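Local coordinates for hypothetical protein Atu2327 (Agrobacterium tumefaciens, PDB 2O8I), which is of unknown function but belongs to the OHCU decarboxylase family, so it may act in the ureide pathway of purine breakdown, at residues F7-P19 against V150-L162. Sequence-based numbering, arbitrary orientation.
Sequences FVARFGGVFEHSP and VEKIAWLRLASML
Arg157 reaches from helix 139-161 to Glu16 with its chain extended from CG to NE. In this salt bridge NH1 and NH2 of Arg157 both donate to one carboxylate oxygen, with Arg157 NH2 2.7 Å from Glu16 OE1. OE1 is met nearly end-on, but it lies slightly off the guanidinium plane, 17° out of it. The two flat groups stand 66° apart. NH1 also makes a weak bond to Val14 O. A water links that same carbonyl to Val150 O. Val14 closes a type I turn that starts at Phe11. Val14 CG1, anti to the backbone N (chi1 165°), lies 3.6 Å from Ala154 CB. Its CG2 faces the methyl CE of selenomethionine Met161 and CD2 of Leu158. In this all-helical OHCU decarboxylase-type fold, the contact packs the last residues of helix 4-11 and the turns that follow against the C-terminal half of helix 139-161. Phe15 CE2 sits 3.5 Å from Val150 CG1, and CE1 and CZ of the ring touch Ala154 CB. Helices 37-50 and 53-62 also pack on this ring. Phe11 crosses Leu158 at about a right angle, Phe11 CD1 being 3.8 Å from Leu158 CD2. Arg157 NE forms a salt bridge with Glu75 of the second subunit.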
ATOM      1  N   PHE A   7      11.954  15.341   5.173  1.00 27.12           N
ATOM      2  CA  PHE A   7      10.800  15.116   6.036  1.00 26.30           C
ATOM      3  C   PHE A   7       9.536  14.661   5.319  1.00 27.13           C
ATOM      4  O   PHE A   7       8.841  13.769   5.770  1.00 27.75           O
ATOM      5  CB  PHE A   7      10.491  16.395   6.777  1.00 25.15           C
ATOM      6  CG  PHE A   7       9.479  16.264   7.874  1.00 22.19           C
ATOM      7  CD1 PHE A   7       9.889  16.061   9.193  1.00 21.03           C
ATOM      8  CD2 PHE A   7       8.133  16.466   7.617  1.00 20.26           C
ATOM      9  CE1 PHE A   7       8.958  15.994  10.246  1.00 20.26           C
ATOM     10  CE2 PHE A   7       7.169  16.421   8.669  1.00 20.38           C
ATOM     11  CZ  PHE A   7       7.585  16.157   9.979  1.00 21.64           C
ATOM     12  N   VAL A   8       9.209  15.290   4.211  1.00 28.05           N
ATOM     13  CA  VAL A   8       7.989  14.970   3.524  1.00 28.60           C
ATOM     14  C   VAL A   8       8.176  13.641   2.851  1.00 29.92           C
ATOM     15  O   VAL A   8       7.226  12.891   2.682  1.00 31.07           O
ATOM     16  CB  VAL A   8       7.631  16.082   2.506  1.00 29.71           C
ATOM     17  CG1 VAL A   8       6.541  15.635   1.533  1.00 27.39           C
ATOM     18  CG2 VAL A   8       7.217  17.358   3.286  1.00 28.12           C
ATOM     19  N   ALA A   9       9.417  13.293   2.540  1.00 29.87           N
ATOM     20  CA  ALA A   9       9.632  12.105   1.812  1.00 29.34           C
ATOM     21  C   ALA A   9       9.500  10.766   2.539  1.00 30.85           C
ATOM     22  O   ALA A   9       8.603  10.015   2.218  1.00 32.60           O
ATOM     23  CB  ALA A   9      10.944  12.155   1.067  1.00 28.31           C
ATOM     24  N   ARG A  10      10.263  10.412   3.563  1.00 31.55           N
ATOM     25  CA  ARG A  10       9.959  10.392   4.961  1.00 29.86           C
ATOM     26  C   ARG A  10       8.613  10.063   5.545  1.00 29.35           C
ATOM     27  O   ARG A  10       8.349   8.897   5.849  1.00 27.84           O
ATOM     28  CB  ARG A  10      10.882  11.136   5.871  1.00 31.94           C
ATOM     29  CG  ARG A  10      11.562  10.168   6.766  1.00 30.81           C
ATOM     30  CD  ARG A  10      12.938  10.113   6.411  1.00 28.50           C
ATOM     31  NE  ARG A  10      13.853  10.687   7.395  1.00 33.25           N
ATOM     32  CZ  ARG A  10      14.233  10.207   8.610  1.00 32.61           C
ATOM     33  NH1 ARG A  10      13.685   9.139   9.201  1.00 29.08           N
ATOM     34  NH2 ARG A  10      15.195  10.874   9.269  1.00 28.71           N
ATOM     35  N   PHE A  11       7.784  11.090   5.733  1.00 28.10           N
ATOM     36  CA  PHE A  11       6.613  10.940   6.539  1.00 27.76           C
ATOM     37  C   PHE A  11       5.392  11.328   5.709  1.00 29.05           C
ATOM     38  O   PHE A  11       4.266  11.283   6.198  1.00 29.42           O
ATOM     39  CB  PHE A  11       6.719  11.777   7.809  1.00 28.15           C
ATOM     40  CG  PHE A  11       7.985  11.534   8.622  1.00 28.07           C
ATOM     41  CD1 PHE A  11       8.257  10.287   9.176  1.00 28.23           C
ATOM     42  CD2 PHE A  11       8.887  12.567   8.848  1.00 25.79           C
ATOM     43  CE1 PHE A  11       9.439  10.076   9.946  1.00 28.95           C
ATOM     44  CE2 PHE A  11      10.059  12.373   9.598  1.00 26.89           C
ATOM     45  CZ  PHE A  11      10.329  11.124  10.160  1.00 28.59           C
ATOM     46  N   GLY A  12       5.603  11.692   4.443  1.00 29.67           N
ATOM     47  CA  GLY A  12       4.502  11.960   3.526  1.00 31.44           C
ATOM     48  C   GLY A  12       3.477  10.835   3.358  1.00 33.33           C
ATOM     49  O   GLY A  12       2.304  11.127   3.141  1.00 33.46           O
ATOM     50  N   GLY A  13       3.923   9.564   3.454  1.00 34.15           N
ATOM     51  CA  GLY A  13       3.069   8.403   3.289  1.00 34.01           C
ATOM     52  C   GLY A  13       2.440   7.869   4.568  1.00 34.90           C
ATOM     53  O   GLY A  13       1.692   6.893   4.530  1.00 35.79           O
ATOM     54  N   VAL A  14       2.750   8.443   5.716  1.00 34.35           N
ATOM     55  CA  VAL A  14       2.270   7.851   6.960  1.00 35.18           C
ATOM     56  C   VAL A  14       0.732   7.937   6.993  1.00 36.04           C
ATOM     57  O   VAL A  14       0.041   7.047   7.493  1.00 37.41           O
ATOM     58  CB  VAL A  14       2.942   8.539   8.216  1.00 35.30           C
ATOM     59  CG1 VAL A  14       2.201   8.218   9.515  1.00 32.89           C
ATOM     60  CG2 VAL A  14       4.406   8.148   8.309  1.00 33.63           C
ATOM     61  N   PHE A  15       0.211   9.042   6.499  1.00 36.37           N
ATOM     62  CA  PHE A  15      -1.177   9.146   6.135  1.00 36.25           C
ATOM     63  C   PHE A  15      -1.111   8.935   4.639  1.00 36.46           C
ATOM     64  O   PHE A  15      -0.559   9.737   3.892  1.00 36.34           O
ATOM     65  CB  PHE A  15      -1.753  10.535   6.513  1.00 36.61           C
ATOM     66  CG  PHE A  15      -1.933  10.721   7.994  1.00 34.84           C
ATOM     67  CD1 PHE A  15      -0.852  10.977   8.816  1.00 37.46           C
ATOM     68  CD2 PHE A  15      -3.154  10.581   8.574  1.00 36.13           C
ATOM     69  CE1 PHE A  15      -0.996  11.128  10.225  1.00 35.11           C
ATOM     70  CE2 PHE A  15      -3.322  10.716   9.958  1.00 37.38           C
ATOM     71  CZ  PHE A  15      -2.225  11.000  10.779  1.00 38.38           C
ATOM     72  N   GLU A  16      -1.658   7.814   4.218  1.00 36.98           N
ATOM     73  CA  GLU A  16      -1.513   7.338   2.886  1.00 37.53           C
ATOM     74  C   GLU A  16      -1.898   8.386   1.843  1.00 37.81           C
ATOM     75  O   GLU A  16      -2.906   9.040   1.994  1.00 37.82           O
ATOM     76  CB  GLU A  16      -2.352   6.075   2.743  1.00 37.56           C
ATOM     77  CG  GLU A  16      -1.949   5.296   1.547  1.00 39.08           C
ATOM     78  CD  GLU A  16      -0.945   4.236   1.881  1.00 39.98           C
ATOM     79  OE1 GLU A  16      -0.751   3.940   3.058  1.00 41.84           O
ATOM     80  OE2 GLU A  16      -0.379   3.666   0.971  1.00 41.88           O
ATOM     81  N   HIS A  17      -1.075   8.544   0.800  1.00 38.90           N
ATOM     82  CA  HIS A  17      -1.317   9.514  -0.262  1.00 39.59           C
ATOM     83  C   HIS A  17      -1.652  10.910   0.271  1.00 40.79           C
ATOM     84  O   HIS A  17      -2.240  11.733  -0.461  1.00 42.07           O
ATOM     85  CB  HIS A  17      -2.395   9.026  -1.250  1.00 40.26           C
ATOM     86  CG  HIS A  17      -2.066   7.709  -1.898  1.00 41.77           C
ATOM     87  ND1 HIS A  17      -2.686   6.538  -1.537  1.00 44.09           N
ATOM     88  CD2 HIS A  17      -1.147   7.368  -2.836  1.00 42.74           C
ATOM     89  CE1 HIS A  17      -2.173   5.530  -2.226  1.00 45.57           C
ATOM     90  NE2 HIS A  17      -1.234   6.005  -3.021  1.00 42.81           N
ATOM     91  N   SER A  18      -1.247  11.221   1.511  1.00 40.04           N
ATOM     92  CA  SER A  18      -1.551  12.544   2.074  1.00 39.88           C
ATOM     93  C   SER A  18      -0.302  13.412   2.483  1.00 40.18           C
ATOM     94  O   SER A  18      -0.154  13.842   3.654  1.00 38.83           O
ATOM     95  CB  SER A  18      -2.580  12.361   3.178  1.00 39.48           C
ATOM     96  OG  SER A  18      -3.635  11.572   2.662  1.00 38.22           O
ATOM     97  N   PRO A  19       0.608  13.667   1.495  1.00 40.02           N
ATOM     98  CA  PRO A  19       1.815  14.422   1.802  1.00 39.77           C
ATOM     99  C   PRO A  19       1.509  15.785   2.414  1.00 39.44           C
ATOM    100  O   PRO A  19       2.305  16.255   3.210  1.00 40.35           O
ATOM    101  CB  PRO A  19       2.537  14.540   0.437  1.00 39.99           C
ATOM    102  CG  PRO A  19       1.491  14.263  -0.598  1.00 37.95           C
ATOM    103  CD  PRO A  19       0.554  13.303   0.061  1.00 39.70           C
ATOM    104  N   VAL A 150      -7.275   5.590  11.415  1.00 40.38           N
ATOM    105  CA  VAL A 150      -6.244   6.153  10.568  1.00 40.46           C
ATOM    106  C   VAL A 150      -5.076   6.674  11.442  1.00 41.55           C
ATOM    107  O   VAL A 150      -3.896   6.555  11.089  1.00 41.87           O
ATOM    108  CB  VAL A 150      -6.831   7.264   9.667  1.00 40.03           C
ATOM    109  CG1 VAL A 150      -5.789   8.270   9.318  1.00 39.26           C
ATOM    110  CG2 VAL A 150      -7.373   6.668   8.410  1.00 38.20           C
ATOM    111  N   GLU A 151      -5.406   7.162  12.617  1.00 41.93           N
ATOM    112  CA  GLU A 151      -4.405   7.699  13.485  1.00 43.44           C
ATOM    113  C   GLU A 151      -3.474   6.777  14.289  1.00 43.61           C
ATOM    114  O   GLU A 151      -2.251   6.926  14.205  1.00 44.97           O
ATOM    115  CB  GLU A 151      -5.042   8.653  14.524  1.00 42.02           C
ATOM    116  CG  GLU A 151      -5.534   9.987  13.993  1.00 44.33           C
ATOM    117  CD  GLU A 151      -6.007  10.970  15.106  1.00 45.85           C
ATOM    118  OE1 GLU A 151      -5.990  10.625  16.330  1.00 48.50           O
ATOM    119  OE2 GLU A 151      -6.415  12.107  14.746  1.00 49.41           O
ATOM    120  N   LYS A 152      -3.966   5.807  15.047  1.00 42.96           N
ATOM    121  CA  LYS A 152      -3.799   4.417  14.900  1.00 41.64           C
ATOM    122  C   LYS A 152      -2.836   3.768  13.970  1.00 41.16           C
ATOM    123  O   LYS A 152      -1.780   3.316  14.412  1.00 41.63           O
ATOM    124  CB  LYS A 152      -4.935   3.565  15.396  1.00 43.03           C
ATOM    125  CG  LYS A 152      -4.595   2.979  16.743  1.00 44.94           C
ATOM    126  CD  LYS A 152      -5.050   1.487  16.862  1.00 50.13           C
ATOM    127  CE  LYS A 152      -4.807   0.860  18.298  1.00 49.28           C
ATOM    128  NZ  LYS A 152      -5.330  -0.558  18.418  1.00 49.31           N
ATOM    129  N   ILE A 153      -3.197   3.687  12.703  1.00 38.98           N
ATOM    130  CA  ILE A 153      -2.323   3.144  11.730  1.00 36.26           C
ATOM    131  C   ILE A 153      -1.047   4.026  11.607  1.00 35.19           C
ATOM    132  O   ILE A 153       0.084   3.504  11.515  1.00 34.05           O
ATOM    133  CB  ILE A 153      -3.099   2.974  10.458  1.00 35.83           C
ATOM    134  CG1 ILE A 153      -4.114   1.832  10.696  1.00 37.01           C
ATOM    135  CG2 ILE A 153      -2.143   2.698   9.316  1.00 32.75           C
ATOM    136  CD1 ILE A 153      -5.379   1.836   9.813  1.00 35.65           C
ATOM    137  N   ALA A 154      -1.234   5.345  11.677  1.00 33.30           N
ATOM    138  CA  ALA A 154      -0.110   6.277  11.611  1.00 32.51           C
ATOM    139  C   ALA A 154       0.885   5.921  12.703  1.00 31.69           C
ATOM    140  O   ALA A 154       2.114   5.823  12.448  1.00 31.09           O
ATOM    141  CB  ALA A 154      -0.577   7.781  11.731  1.00 32.57           C
ATOM    142  N   TRP A 155       0.353   5.672  13.895  1.00 30.04           N
ATOM    143  CA  TRP A 155       1.196   5.324  15.010  1.00 30.16           C
ATOM    144  C   TRP A 155       1.958   4.045  14.731  1.00 30.41           C
ATOM    145  O   TRP A 155       3.189   3.968  14.930  1.00 31.07           O
ATOM    146  CB  TRP A 155       0.392   5.201  16.327  1.00 30.48           C
ATOM    147  CG  TRP A 155       1.158   4.464  17.373  1.00 28.31           C
ATOM    148  CD1 TRP A 155       0.992   3.165  17.749  1.00 28.53           C
ATOM    149  CD2 TRP A 155       2.255   4.957  18.111  1.00 27.08           C
ATOM    150  NE1 TRP A 155       1.908   2.821  18.712  1.00 26.91           N
ATOM    151  CE2 TRP A 155       2.701   3.907  18.953  1.00 27.82           C
ATOM    152  CE3 TRP A 155       2.889   6.198  18.176  1.00 28.46           C
ATOM    153  CZ2 TRP A 155       3.762   4.055  19.844  1.00 28.77           C
ATOM    154  CZ3 TRP A 155       3.952   6.349  19.050  1.00 29.31           C
ATOM    155  CH2 TRP A 155       4.382   5.275  19.877  1.00 29.38           C
ATOM    156  N   LEU A 156       1.230   3.031  14.284  1.00 30.16           N
ATOM    157  CA  LEU A 156       1.836   1.736  14.012  1.00 30.48           C
ATOM    158  C   LEU A 156       2.918   1.849  12.935  1.00 29.83           C
ATOM    159  O   LEU A 156       3.990   1.227  13.045  1.00 30.01           O
ATOM    160  CB  LEU A 156       0.771   0.696  13.601  1.00 30.71           C
ATOM    161  CG  LEU A 156      -0.252   0.302  14.680  1.00 30.85           C
ATOM    162  CD1 LEU A 156      -1.395  -0.472  14.021  1.00 29.73           C
ATOM    163  CD2 LEU A 156       0.415  -0.530  15.804  1.00 27.59           C
ATOM    164  N   ARG A 157       2.649   2.646  11.909  1.00 28.70           N
ATOM    165  CA  ARG A 157       3.657   2.853  10.861  1.00 28.56           C
ATOM    166  C   ARG A 157       4.918   3.488  11.418  1.00 27.51           C
ATOM    167  O   ARG A 157       6.009   2.894  11.300  1.00 27.28           O
ATOM    168  CB  ARG A 157       3.085   3.643   9.697  1.00 28.40           C
ATOM    169  CG  ARG A 157       2.008   2.824   8.997  1.00 30.90           C
ATOM    170  CD  ARG A 157       1.223   3.669   8.063  1.00 35.82           C
ATOM    171  NE  ARG A 157       0.449   2.836   7.168  1.00 38.83           N
ATOM    172  CZ  ARG A 157      -0.108   3.271   6.047  1.00 41.56           C
ATOM    173  NH1 ARG A 157       0.066   4.540   5.676  1.00 42.42           N
ATOM    174  NH2 ARG A 157      -0.828   2.434   5.292  1.00 40.50           N
ATOM    175  N   LEU A 158       4.749   4.645  12.066  1.00 26.67           N
ATOM    176  CA  LEU A 158       5.846   5.360  12.734  1.00 25.90           C
ATOM    177  C   LEU A 158       6.618   4.532  13.741  1.00 26.16           C
ATOM    178  O   LEU A 158       7.846   4.577  13.736  1.00 26.01           O
ATOM    179  CB  LEU A 158       5.349   6.637  13.364  1.00 25.17           C
ATOM    180  CG  LEU A 158       5.007   7.700  12.316  1.00 25.04           C
ATOM    181  CD1 LEU A 158       4.079   8.728  12.935  1.00 22.06           C
ATOM    182  CD2 LEU A 158       6.287   8.333  11.773  1.00 23.51           C
ATOM    183  N   ALA A 159       5.916   3.732  14.556  1.00 26.35           N
ATOM    184  CA  ALA A 159       6.584   2.802  15.467  1.00 26.54           C
ATOM    185  C   ALA A 159       7.502   1.762  14.786  1.00 27.27           C
ATOM    186  O   ALA A 159       8.431   1.267  15.413  1.00 27.45           O
ATOM    187  CB  ALA A 159       5.587   2.129  16.372  1.00 25.90           C
ATOM    188  N   SER A 160       7.263   1.409  13.524  1.00 28.63           N
ATOM    189  CA  SER A 160       8.185   0.483  12.849  1.00 29.82           C
ATOM    190  C   SER A 160       9.431   1.200  12.300  1.00 30.40           C
ATOM    191  O   SER A 160      10.474   0.570  12.117  1.00 30.50           O
ATOM    192  CB  SER A 160       7.496  -0.325  11.741  1.00 29.74           C
ATOM    193  OG  SER A 160       7.013   0.530  10.705  1.00 32.19           O
HETATM  194  N   MSE A 161       9.312   2.503  12.061  1.00 30.76           N
HETATM  195  CA  MSE A 161      10.354   3.292  11.456  1.00 34.60           C
HETATM  196  C   MSE A 161      11.243   4.047  12.436  1.00 31.10           C
HETATM  197  O   MSE A 161      12.277   4.551  12.035  1.00 30.92           O
HETATM  198  CB  MSE A 161       9.730   4.383  10.639  1.00 33.67           C
HETATM  199  CG  MSE A 161       9.223   4.040   9.297  1.00 37.85           C
HETATM  200 SE   MSE A 161       8.080   5.613   8.858  1.00 51.04          SE
HETATM  201  CE  MSE A 161       6.311   4.789   8.887  1.00 42.67           C
ATOM    202  N   LEU A 162      10.816   4.192  13.686  1.00 29.09           N
ATOM    203  CA  LEU A 162      11.425   5.167  14.593  1.00 27.21           C
ATOM    204  C   LEU A 162      11.521   4.582  15.994  1.00 27.32           C
ATOM    205  O   LEU A 162      10.742   3.712  16.316  1.00 27.52           O
ATOM    206  CB  LEU A 162      10.572   6.447  14.605  1.00 25.36           C
ATOM    207  CG  LEU A 162      10.613   7.371  13.380  1.00 22.02           C
ATOM    208  CD1 LEU A 162       9.764   8.584  13.523  1.00 13.92           C
ATOM    209  CD2 LEU A 162      12.011   7.799  13.033  1.00 20.59           C
TER
HETATM  210  O   HOH W   1      -2.525   6.240   8.505  1.00 41.97           O